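Local coordinates for putative TRAP PERIPLASMIC SOLUTE BINDING PROTEIN (Haemophilus influenzae, PDB 4PBQ), which binds L-gulonate and probably delivers such sugar acids in the periplasm to the membrane permease of a TRAP transporter, at residues E45-T50 / I252-A257; E104-F109 / K303-S308; Y141-F146 / P208-K213; N152-K157 / E286-S291. One frame throughout, in Å; residues are numbered along the deposited sequence.

Contact 1: residues E45-T50 / I252-A257; sequences EYFKKT and IIFEKA
With its ring carbon CG anti to the backbone N (chi1 -169°), Phe47 is swung alongside its own helix so that the ring reaches the neighbouring one, while Thr50 turns CG2 in the same sense and lets OG1 fold back (chi1 -64°). The two groups converge on Ala257, whose CB points toward segment 45-50. Thr50 CG2 lies 3.6 Å from Ala257 CB, methyl against methyl, and Phe47 CD1 sits 3.8 Å from the same CB, with the backbone carbon of Ala257 at the edge of the ring. A small residue suits this place because the CA atoms of Phe47 and Ala257 are 4.8 Å apart, too close for a bulky side chain between them. Beyond the alanine, Phe47 CZ approaches Phe254 CD2 at 4.3 Å, a looser apolar contact.

Threonine can face an apolar neighbour because its hydroxyl is already engaged: Thr50 OG1 donates to Tyr46 O one turn back, at 2.6 Å and in the carbonyl plane. Thr50 N makes only a weak bond to the same oxygen, so the hydroxyl is the shorter of two donors there. A wider pi-type turn spans 45-48. Away from the interface, Lys49 NZ and Glu45 OE1 form a salt bridge within their own helix.

The segment axes approach to 8.9 Å and run nearly antiparallel, at 161°. Phe47 and Phe254 also reach strands 25-30 and 231-239, so this is antiparallel helix packing over a beta sheet, part of the alpha/beta architecture of family 7 solute-binding proteins.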
# COMPACT_ATOMS: atom_id res chain seq x y z
N GLU A 45 11.09 -7.64 14.43
CA GLU A 45 11.06 -7.65 15.89
C GLU A 45 9.86 -8.41 16.45
O GLU A 45 9.94 -8.95 17.57
CB GLU A 45 11.04 -6.22 16.41
CG GLU A 45 12.34 -5.49 16.20
CD GLU A 45 13.53 -6.30 16.67
OE1 GLU A 45 13.47 -6.83 17.82
OE2 GLU A 45 14.50 -6.42 15.88
N TYR A 46 8.76 -8.43 15.71
CA TYR A 46 7.48 -8.92 16.24
C TYR A 46 6.97 -10.16 15.51
O TYR A 46 6.57 -11.13 16.14
CB TYR A 46 6.42 -7.80 16.26
CG TYR A 46 6.92 -6.59 16.99
CD1 TYR A 46 7.20 -6.66 18.34
CD2 TYR A 46 7.16 -5.40 16.33
CE1 TYR A 46 7.70 -5.57 19.01
CE2 TYR A 46 7.66 -4.31 16.99
CZ TYR A 46 7.92 -4.39 18.32
OH TYR A 46 8.42 -3.30 18.99
N PHE A 47 7.00 -10.16 14.18
CA PHE A 47 6.46 -11.29 13.44
C PHE A 47 7.46 -12.44 13.46
O PHE A 47 7.15 -13.53 13.95
CB PHE A 47 6.11 -10.89 12.00
CG PHE A 47 5.32 -11.93 11.27
CD1 PHE A 47 4.02 -12.25 11.70
CD2 PHE A 47 5.84 -12.59 10.17
CE1 PHE A 47 3.28 -13.25 11.05
CE2 PHE A 47 5.10 -13.56 9.50
CZ PHE A 47 3.82 -13.89 9.94
N LYS A 48 8.65 -12.18 12.94
CA LYS A 48 9.70 -13.19 12.83
C LYS A 48 10.09 -13.71 14.21
O LYS A 48 10.08 -14.92 14.45
CB LYS A 48 10.93 -12.58 12.16
CG LYS A 48 12.12 -13.49 12.07
CD LYS A 48 13.25 -12.78 11.33
CE LYS A 48 14.57 -13.55 11.39
NZ LYS A 48 14.54 -14.77 10.57
N LYS A 49 10.42 -12.81 15.12
CA LYS A 49 10.85 -13.27 16.44
C LYS A 49 9.78 -14.06 17.17
O LYS A 49 10.09 -15.07 17.79
CB LYS A 49 11.31 -12.09 17.30
CG LYS A 49 12.73 -11.70 17.06
CD LYS A 49 13.22 -10.66 18.06
CE LYS A 49 14.58 -10.13 17.63
NZ LYS A 49 15.11 -9.10 18.55
N THR A 50 8.54 -13.60 17.15
CA THR A 50 7.49 -14.33 17.86
C THR A 50 7.37 -15.75 17.34
O THR A 50 7.34 -16.71 18.11
CB THR A 50 6.12 -13.62 17.74
OG1 THR A 50 6.20 -12.34 18.38
CG2 THR A 50 5.01 -14.46 18.38
N ILE A 252 -2.27 -20.53 15.34
CA ILE A 252 -2.60 -19.61 16.43
C ILE A 252 -1.38 -18.76 16.81
O ILE A 252 -1.51 -17.56 17.09
CB ILE A 252 -3.12 -20.39 17.64
CG1 ILE A 252 -4.55 -20.84 17.36
CG2 ILE A 252 -3.07 -19.55 18.94
CD1 ILE A 252 -5.01 -22.00 18.26
N ILE A 253 -0.19 -19.37 16.78
CA ILE A 253 1.03 -18.63 17.06
C ILE A 253 1.34 -17.62 15.93
O ILE A 253 1.73 -16.50 16.20
CB ILE A 253 2.22 -19.57 17.28
CG1 ILE A 253 1.93 -20.41 18.55
CG2 ILE A 253 3.49 -18.78 17.47
CD1 ILE A 253 2.94 -21.49 18.81
N PHE A 254 1.15 -18.03 14.67
CA PHE A 254 1.30 -17.11 13.54
C PHE A 254 0.32 -15.96 13.68
O PHE A 254 0.66 -14.83 13.39
CB PHE A 254 1.04 -17.80 12.19
CG PHE A 254 2.23 -18.53 11.63
CD1 PHE A 254 2.74 -19.65 12.26
CD2 PHE A 254 2.85 -18.06 10.47
CE1 PHE A 254 3.85 -20.32 11.74
CE2 PHE A 254 3.94 -18.71 9.93
CZ PHE A 254 4.46 -19.85 10.57
N GLU A 255 -0.91 -16.26 14.10
CA GLU A 255 -1.93 -15.21 14.25
C GLU A 255 -1.59 -14.23 15.39
O GLU A 255 -1.81 -13.03 15.26
CB GLU A 255 -3.30 -15.83 14.44
CG GLU A 255 -3.80 -16.50 13.17
CD GLU A 255 -4.81 -17.64 13.41
OE1 GLU A 255 -5.11 -17.98 14.57
OE2 GLU A 255 -5.30 -18.20 12.42
N LYS A 256 -1.07 -14.76 16.49
CA LYS A 256 -0.58 -13.93 17.60
C LYS A 256 0.51 -12.99 17.10
O LYS A 256 0.54 -11.80 17.40
CB LYS A 256 -0.02 -14.82 18.72
CG LYS A 256 0.61 -14.06 19.91
CD LYS A 256 1.25 -15.03 20.95
CE LYS A 256 1.89 -14.29 22.11
NZ LYS A 256 2.36 -15.21 23.18
N ALA A 257 1.44 -13.54 16.33
CA ALA A 257 2.54 -12.75 15.80
C ALA A 257 2.02 -11.67 14.83
O ALA A 257 2.53 -10.55 14.79
CB ALA A 257 3.54 -13.66 15.15

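Contact 2: residues E104-F109 / K303-S308; sequences EWPYLF and KVLYDS. With 2UF (L-gulonate), chain D.
A buried aromatic contact joins helix 292-312 to the loop that leads to helix 112-119, the loop whose residue Glu104 binds the sugar acid. Tyr306 carries it. Its hydroxyl donates to Pro106 O at 2.7 Å, arriving from above the carbonyl plane, 36° out of it, with the oxygen lying at the edge of the phenol ring. A tyrosine suits the place because its ring can pack among apolar groups while its hydroxyl satisfies a backbone oxygen.

Trp105 turns the edge of its six-membered ring toward the face of Tyr306 in an offset edge-to-face pair, planes at 87° and centroids 5.8 Å apart. Its CG stands beside the backbone N and opposite the carbonyl carbon (chi1 -71°), and the indole beyond it brings CE3 to 3.8 Å from Tyr306 CE2; the indole also stacks on Phe309. Trp105 CB packs against the phenol oxygen as well. Next to this pair, Pro106 CG meets Leu305 CD1 at 3.6 Å, the two side chains crossing at about a right angle.

The loop makes a type II beta turn from Trp105 to Leu108, with the proline at its second position, where the fixed phi of the ring fits. Its closing bond, Leu108 N to Trp105 O, is weak.

Just before the turn, Glu104 points the other way, into the pocket. Its extended chain presents both carboxylate oxygens to L-gulonate: O1 of the ligand donates to Glu104 OE1 at 2.7 Å and O2 to Glu104 OE2 at 2.6 Å. Ser232 OG also bonds to OE2 and probably helps to position the carboxylate.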
# COMPACT_ATOMS: atom_id res chain seq x y z
N GLU A 104 -8.13 1.45 -1.53
CA GLU A 104 -7.43 2.53 -2.22
C GLU A 104 -8.36 3.43 -3.05
O GLU A 104 -7.90 4.31 -3.76
CB GLU A 104 -6.32 1.96 -3.10
CG GLU A 104 -5.06 1.55 -2.28
CD GLU A 104 -4.00 0.83 -3.11
OE1 GLU A 104 -4.36 0.20 -4.13
OE2 GLU A 104 -2.79 0.94 -2.76
N TRP A 105 -9.67 3.28 -2.92
CA TRP A 105 -10.57 4.22 -3.58
C TRP A 105 -10.33 5.62 -3.00
O TRP A 105 -10.15 5.77 -1.79
CB TRP A 105 -12.02 3.77 -3.46
CG TRP A 105 -12.34 2.54 -4.28
CD1 TRP A 105 -11.47 1.80 -5.03
CD2 TRP A 105 -13.61 1.90 -4.39
NE1 TRP A 105 -12.14 0.74 -5.62
CE2 TRP A 105 -13.45 0.78 -5.23
CE3 TRP A 105 -14.88 2.17 -3.86
CZ2 TRP A 105 -14.51 -0.05 -5.56
CZ3 TRP A 105 -15.92 1.34 -4.20
CH2 TRP A 105 -15.73 0.25 -5.05
N PRO A 106 -10.35 6.65 -3.85
CA PRO A 106 -9.91 7.99 -3.37
C PRO A 106 -10.81 8.58 -2.29
O PRO A 106 -12.03 8.46 -2.33
CB PRO A 106 -9.96 8.83 -4.65
CG PRO A 106 -9.69 7.85 -5.73
CD PRO A 106 -10.45 6.62 -5.31
N TYR A 107 -10.18 9.18 -1.28
CA TYR A 107 -10.90 9.88 -0.21
C TYR A 107 -11.85 8.99 0.62
O TYR A 107 -12.82 9.45 1.22
CB TYR A 107 -11.58 11.15 -0.79
CG TYR A 107 -10.59 12.00 -1.56
CD1 TYR A 107 -9.58 12.68 -0.90
CD2 TYR A 107 -10.62 12.08 -2.95
CE1 TYR A 107 -8.60 13.42 -1.58
CE2 TYR A 107 -9.66 12.80 -3.64
CZ TYR A 107 -8.66 13.49 -2.97
OH TYR A 107 -7.72 14.23 -3.65
N LEU A 108 -11.53 7.70 0.70
CA LEU A 108 -12.29 6.76 1.49
C LEU A 108 -12.10 7.00 2.99
O LEU A 108 -13.05 6.86 3.77
CB LEU A 108 -11.89 5.33 1.12
CG LEU A 108 -12.80 4.19 1.59
CD1 LEU A 108 -14.20 4.31 0.99
CD2 LEU A 108 -12.15 2.86 1.22
N PHE A 109 -10.88 7.37 3.38
CA PHE A 109 -10.51 7.54 4.80
C PHE A 109 -10.00 8.94 5.09
O PHE A 109 -9.17 9.44 4.34
CB PHE A 109 -9.39 6.59 5.18
CG PHE A 109 -9.67 5.15 4.90
CD1 PHE A 109 -10.88 4.57 5.24
CD2 PHE A 109 -8.70 4.36 4.33
CE1 PHE A 109 -11.12 3.23 4.99
CE2 PHE A 109 -8.93 3.01 4.08
CZ PHE A 109 -10.14 2.45 4.41
N LYS A 303 -15.07 12.02 -8.11
CA LYS A 303 -16.39 11.42 -8.02
C LYS A 303 -16.70 10.55 -9.24
O LYS A 303 -17.41 9.57 -9.15
CB LYS A 303 -17.44 12.50 -7.83
CG LYS A 303 -18.87 12.03 -7.90
CD LYS A 303 -19.33 11.41 -6.62
CE LYS A 303 -20.78 11.75 -6.37
NZ LYS A 303 -21.62 11.52 -7.59
N VAL A 304 -16.16 10.92 -10.39
CA VAL A 304 -16.40 10.14 -11.61
C VAL A 304 -15.98 8.67 -11.41
O VAL A 304 -16.58 7.76 -11.98
CB VAL A 304 -15.66 10.76 -12.81
CG1 VAL A 304 -14.16 10.52 -12.68
CG2 VAL A 304 -16.19 10.22 -14.12
N LEU A 305 -14.98 8.43 -10.56
CA LEU A 305 -14.51 7.06 -10.33
C LEU A 305 -15.59 6.27 -9.62
O LEU A 305 -15.86 5.12 -9.97
CB LEU A 305 -13.22 7.05 -9.51
CG LEU A 305 -12.06 7.85 -10.10
CD1 LEU A 305 -10.97 7.96 -9.06
CD2 LEU A 305 -11.56 7.20 -11.36
N TYR A 306 -16.21 6.89 -8.62
CA TYR A 306 -17.26 6.26 -7.84
C TYR A 306 -18.51 6.06 -8.66
O TYR A 306 -19.17 5.02 -8.54
CB TYR A 306 -17.58 7.10 -6.60
CG TYR A 306 -16.56 6.95 -5.50
CD1 TYR A 306 -15.42 7.76 -5.45
CD2 TYR A 306 -16.75 6.02 -4.50
CE1 TYR A 306 -14.47 7.60 -4.42
CE2 TYR A 306 -15.83 5.85 -3.50
CZ TYR A 306 -14.69 6.64 -3.45
OH TYR A 306 -13.82 6.43 -2.40
N ASP A 307 -18.83 7.03 -9.51
CA ASP A 307 -19.98 6.85 -10.38
C ASP A 307 -19.83 5.55 -11.16
O ASP A 307 -20.80 4.78 -11.33
CB ASP A 307 -20.10 8.01 -11.37
CG ASP A 307 -20.41 9.33 -10.70
OD1 ASP A 307 -20.89 9.33 -9.54
OD2 ASP A 307 -20.16 10.37 -11.34
N SER A 308 -18.63 5.33 -11.66
CA SER A 308 -18.35 4.15 -12.43
C SER A 308 -18.39 2.89 -11.53
O SER A 308 -18.95 1.87 -11.93
CB SER A 308 -17.00 4.31 -13.15
OG SER A 308 -16.66 3.16 -13.90
O6A 2UF D . 4.40 0.54 -6.75
C6 2UF D . 3.70 1.30 -6.07
O6B 2UF D . 3.58 2.52 -6.24
C5 2UF D . 2.94 0.66 -4.88
O5 2UF D . 2.76 1.65 -3.89
C4 2UF D . 1.57 0.12 -5.33
O4 2UF D . 1.75 -0.97 -6.25
C3 2UF D . 0.75 -0.33 -4.10
O3 2UF D . 1.52 -1.22 -3.22
C2 2UF D . -0.54 -1.05 -4.52
O2 2UF D . -1.33 -1.09 -3.34
C1 2UF D . -1.34 -0.25 -5.58
O1 2UF D . -2.60 -0.91 -5.78

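Contact 3: residues Y141-F146 / P208-K213; sequences YGMNGF and PYMLIK
The strand segment 141-146 runs at 85° to the helical segment 209-213, the axes 8.4 Å apart, and the two backbones come nearest where Gly145 and Pro208 have their CA atoms 5.3 Å from each other. Pro208 holds the N-cap position, and its CA lies 3.2 Å from Phe146 O in a CA-H...O contact. Two waters join the strand to the first turn of the helix: one lies between Asn144 O and Met210 N, and the other bridges Tyr209 N and Phe146 O. Each accepts from an amide that, at a helix start, lacks a carbonyl from a preceding turn.

Asn144 and Gly145 both face Ser232 in a classic beta bulge, and the backbone angles of Gly145 (phi 127°) would press a CB against the preceding carbonyl oxygen. Such a CB would also point at the proline, only 3.5 Å from Pro208 CB. The proline ring packs on the strand's carbonyls, with Pro208 CB 3.3 Å from Asn144 O.

Met210 and Met143 are both selenomethionine here. Met210 bends at its last torsion (chi3 -76°), carrying CE to 3.7 Å from Asn144 O and loosely, at 4.4 Å, to Met143 CE. A flexible, unbranched chain can turn its end back toward the strand. The Asn144 side chain touches Tyr32 of the L-gulonate pocket.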
# COMPACT_ATOMS: atom_id res chain seq x y z
N TYR A 141 -3.72 -6.37 8.07
CA TYR A 141 -3.68 -5.11 7.36
C TYR A 141 -2.77 -4.12 8.09
O TYR A 141 -3.09 -3.67 9.22
CB TYR A 141 -5.07 -4.49 7.34
CG TYR A 141 -6.08 -5.14 6.43
CD1 TYR A 141 -6.08 -4.90 5.06
CD2 TYR A 141 -7.07 -5.95 6.97
CE1 TYR A 141 -7.04 -5.48 4.24
CE2 TYR A 141 -8.05 -6.52 6.17
CZ TYR A 141 -8.03 -6.28 4.81
OH TYR A 141 -8.99 -6.85 4.01
N GLY A 142 -1.64 -3.82 7.48
CA GLY A 142 -0.73 -2.80 7.96
C GLY A 142 -0.82 -1.54 7.13
O GLY A 142 -1.59 -1.46 6.17
N MSE A 143 0.03 -0.58 7.45
CA MSE A 143 -0.00 0.74 6.83
C MSE A 143 1.24 1.03 5.99
O MSE A 143 2.37 0.86 6.44
CB MSE A 143 -0.17 1.81 7.93
CG MSE A 143 0.11 3.22 7.50
SE MSE A 143 -0.08 4.57 8.91
CE MSE A 143 1.16 5.87 8.24
N ASN A 144 1.01 1.44 4.74
CA ASN A 144 2.03 2.13 3.99
C ASN A 144 1.75 3.64 4.03
O ASN A 144 2.65 4.44 4.23
CB ASN A 144 2.14 1.57 2.57
CG ASN A 144 2.84 0.24 2.54
OD1 ASN A 144 3.68 -0.03 3.39
ND2 ASN A 144 2.50 -0.61 1.59
N GLY A 145 0.47 4.01 3.87
CA GLY A 145 0.04 5.35 4.18
C GLY A 145 -0.70 6.07 3.07
O GLY A 145 -0.90 5.52 1.97
N PHE A 146 -1.12 7.29 3.38
CA PHE A 146 -1.69 8.13 2.33
C PHE A 146 -0.66 8.47 1.29
O PHE A 146 0.49 8.77 1.59
CB PHE A 146 -2.26 9.40 2.92
CG PHE A 146 -3.56 9.18 3.65
CD1 PHE A 146 -4.76 9.14 2.97
CD2 PHE A 146 -3.56 8.99 5.02
CE1 PHE A 146 -5.95 8.94 3.64
CE2 PHE A 146 -4.74 8.78 5.71
CZ PHE A 146 -5.94 8.76 5.04
N PRO A 208 3.32 7.01 -0.67
CA PRO A 208 3.37 7.60 0.67
C PRO A 208 4.69 8.30 0.95
O PRO A 208 5.71 7.97 0.32
CB PRO A 208 3.15 6.39 1.60
CG PRO A 208 2.48 5.35 0.73
CD PRO A 208 3.07 5.56 -0.64
N TYR A 209 4.67 9.23 1.90
CA TYR A 209 5.89 9.94 2.32
C TYR A 209 7.06 8.99 2.61
O TYR A 209 8.18 9.26 2.19
CB TYR A 209 5.63 10.80 3.57
CG TYR A 209 5.10 12.18 3.28
CD1 TYR A 209 5.90 13.14 2.68
CD2 TYR A 209 3.82 12.53 3.65
CE1 TYR A 209 5.41 14.43 2.44
CE2 TYR A 209 3.33 13.79 3.39
CZ TYR A 209 4.12 14.73 2.80
OH TYR A 209 3.59 16.00 2.57
N MSE A 210 6.82 7.91 3.35
CA MSE A 210 7.94 7.07 3.76
C MSE A 210 8.61 6.42 2.58
O MSE A 210 9.84 6.36 2.53
CB MSE A 210 7.57 6.03 4.82
CG MSE A 210 7.11 6.67 6.11
SE MSE A 210 6.83 5.38 7.54
CE MSE A 210 5.15 4.62 6.94
N LEU A 211 7.83 5.97 1.59
CA LEU A 211 8.43 5.44 0.37
C LEU A 211 9.28 6.49 -0.36
O LEU A 211 10.39 6.21 -0.82
CB LEU A 211 7.31 4.90 -0.54
CG LEU A 211 7.65 4.17 -1.85
CD1 LEU A 211 8.22 5.06 -2.96
CD2 LEU A 211 8.55 3.03 -1.56
N ILE A 212 8.77 7.71 -0.47
CA ILE A 212 9.50 8.79 -1.12
C ILE A 212 10.86 9.04 -0.47
O ILE A 212 11.85 9.27 -1.16
CB ILE A 212 8.62 10.05 -1.16
CG1 ILE A 212 7.47 9.78 -2.12
CG2 ILE A 212 9.42 11.27 -1.61
CD1 ILE A 212 6.39 10.86 -2.10
N LYS A 213 10.95 8.93 0.85
CA LYS A 213 12.24 9.09 1.50
C LYS A 213 13.09 7.83 1.32
O LYS A 213 14.25 7.92 0.93
CB LYS A 213 12.11 9.35 3.00
CG LYS A 213 13.46 9.65 3.65
CD LYS A 213 13.44 9.62 5.16
CE LYS A 213 14.86 9.71 5.67
NZ LYS A 213 15.00 9.60 7.17
O HOH W 1 4.18 7.16 4.70
O HOH W 2 2.18 9.63 3.51

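Contact 4: residues N152-K157 / E286-S291; sequences NKKLEK and EIIVPS
Ile288 presses on the loop 152-157 with both of its branches, and this is the close part of the contact. Its CD1 lies 3.7 Å from Lys154 CG, the two side chains crossing at about a right angle, and its CG2 comes to 3.5 Å from Leu155 O. With CG2 anti to the backbone N and CG1 beside it (chi1 -66°), the branched isoleucine spreads over two loop residues at once. It also packs on Tyr223 of the adjoining strand. The Lys154 chain serves here through its methylenes, a usual role for lysine at a surface.

Toward Ser291 the packing gives way to water. Glu156 O accepts from two waters, one 2.7 Å away that in turn accepts from Ser291 N, the other 2.8 Å from Ser291 OG. The serine is the N-cap of helix 292-312, its OG also bonded to Phe294 N, so a small hydroxyl can serve cap and solvent together. At the other end, Lys154 NZ and Glu286 OE1 stay 5.0 Å apart, opposite charges that probably attract only weakly.

Leu155 O, buried under the isoleucine, has no polar partner in the model. Apolar cover on one side and water bridges on the other thus imply a surface contact held by shape and hydration rather than by direct polar bonds.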
# COMPACT_ATOMS: atom_id res chain seq x y z
N ASN A 152 8.68 17.12 -10.52
CA ASN A 152 9.66 18.12 -10.93
C ASN A 152 8.99 19.47 -11.10
O ASN A 152 9.67 20.49 -11.16
CB ASN A 152 10.30 17.76 -12.26
CG ASN A 152 11.14 16.50 -12.19
OD1 ASN A 152 11.71 16.18 -11.16
ND2 ASN A 152 11.21 15.79 -13.30
N LYS A 153 7.67 19.46 -11.23
CA LYS A 153 6.89 20.65 -11.54
C LYS A 153 6.04 21.05 -10.33
O LYS A 153 5.39 20.21 -9.74
CB LYS A 153 5.95 20.36 -12.72
CG LYS A 153 6.63 20.10 -14.08
CD LYS A 153 5.59 19.72 -15.15
CE LYS A 153 6.21 19.46 -16.53
NZ LYS A 153 5.25 18.70 -17.44
N LYS A 154 6.00 22.34 -10.01
CA LYS A 154 5.16 22.80 -8.92
C LYS A 154 3.66 22.61 -9.26
O LYS A 154 3.22 22.95 -10.35
CB LYS A 154 5.48 24.26 -8.60
CG LYS A 154 4.54 24.92 -7.63
CD LYS A 154 4.90 26.39 -7.40
CE LYS A 154 5.82 26.57 -6.22
NZ LYS A 154 6.00 28.01 -5.86
N LEU A 155 2.91 22.05 -8.32
CA LEU A 155 1.47 21.88 -8.48
C LEU A 155 0.75 22.50 -7.29
O LEU A 155 0.90 22.04 -6.16
CB LEU A 155 1.11 20.39 -8.58
CG LEU A 155 1.95 19.55 -9.55
CD1 LEU A 155 1.64 18.08 -9.34
CD2 LEU A 155 1.68 19.97 -11.01
N GLU A 156 -0.05 23.54 -7.53
CA GLU A 156 -0.75 24.19 -6.42
C GLU A 156 -2.20 24.54 -6.75
O GLU A 156 -2.90 25.12 -5.93
CB GLU A 156 0.02 25.44 -5.95
CG GLU A 156 0.24 26.48 -7.01
CD GLU A 156 1.39 27.44 -6.68
OE1 GLU A 156 1.89 28.11 -7.61
OE2 GLU A 156 1.80 27.54 -5.50
N LYS A 157 -2.64 24.16 -7.95
CA LYS A 157 -4.03 24.31 -8.32
C LYS A 157 -4.36 23.27 -9.39
O LYS A 157 -3.46 22.72 -10.03
CB LYS A 157 -4.30 25.73 -8.85
CG LYS A 157 -3.56 26.06 -10.12
CD LYS A 157 -3.79 27.50 -10.57
CE LYS A 157 -2.94 27.84 -11.79
NZ LYS A 157 -1.46 27.85 -11.51
N GLU A 286 10.37 20.99 -1.52
CA GLU A 286 9.30 21.94 -1.23
C GLU A 286 7.99 21.21 -1.10
O GLU A 286 7.48 20.61 -2.06
CB GLU A 286 9.23 22.98 -2.33
CG GLU A 286 10.58 23.57 -2.63
CD GLU A 286 10.54 25.08 -2.75
OE1 GLU A 286 9.48 25.60 -3.19
OE2 GLU A 286 11.56 25.72 -2.40
N ILE A 287 7.44 21.23 0.11
CA ILE A 287 6.20 20.54 0.41
C ILE A 287 5.05 21.53 0.22
O ILE A 287 5.01 22.58 0.84
CB ILE A 287 6.19 19.98 1.84
CG1 ILE A 287 7.18 18.81 1.95
CG2 ILE A 287 4.83 19.46 2.19
CD1 ILE A 287 7.07 18.02 3.25
N ILE A 288 4.14 21.19 -0.68
CA ILE A 288 2.98 22.03 -0.92
C ILE A 288 1.77 21.39 -0.24
O ILE A 288 1.43 20.23 -0.51
CB ILE A 288 2.77 22.19 -2.45
CG1 ILE A 288 3.96 22.99 -3.02
CG2 ILE A 288 1.44 22.86 -2.76
CD1 ILE A 288 4.03 23.04 -4.53
N VAL A 289 1.15 22.11 0.69
CA VAL A 289 -0.12 21.65 1.24
C VAL A 289 -1.24 22.27 0.40
O VAL A 289 -1.32 23.49 0.30
CB VAL A 289 -0.28 22.04 2.71
CG1 VAL A 289 -1.58 21.48 3.27
CG2 VAL A 289 0.92 21.54 3.52
N PRO A 290 -2.08 21.44 -0.23
CA PRO A 290 -3.07 22.02 -1.14
C PRO A 290 -4.01 22.98 -0.42
O PRO A 290 -4.36 22.76 0.73
CB PRO A 290 -3.85 20.80 -1.65
CG PRO A 290 -2.89 19.68 -1.54
CD PRO A 290 -2.07 19.96 -0.31
N SER A 291 -4.39 24.04 -1.12
CA SER A 291 -5.38 24.96 -0.61
C SER A 291 -6.74 24.27 -0.49
O SER A 291 -6.96 23.20 -1.05
CB SER A 291 -5.52 26.14 -1.57
OG SER A 291 -5.96 25.69 -2.84
O HOH W 3 -2.52 24.64 -3.33
O HOH W 4 -5.22 26.90 -5.25

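Overall arrangement
Contacts 1 and 4 lie on opposite sides of the chain's centre, 41 Å between centres, while contact 3 is only about 7 Å from the middle. Along the chain the first segments come in the order 1, 2, 3, 4, whereas the second come as 3, 1, 4, 2, so the polypeptide weaves repeatedly between regions. Strand 136-151 of contact 3 leads into the loop of contact 4, and strand 286-288 into helix 292-312 of contact 2. Contacts 3 and 4 reach the same sheet and touch through Tyr209 and Ile287; the Phe146 ring meets the backbone oxygen of Phe109 in contact 2. Contact 2 supplies Glu104 to the L-gulonate pocket, and Asn144 of contact 3 lies near it.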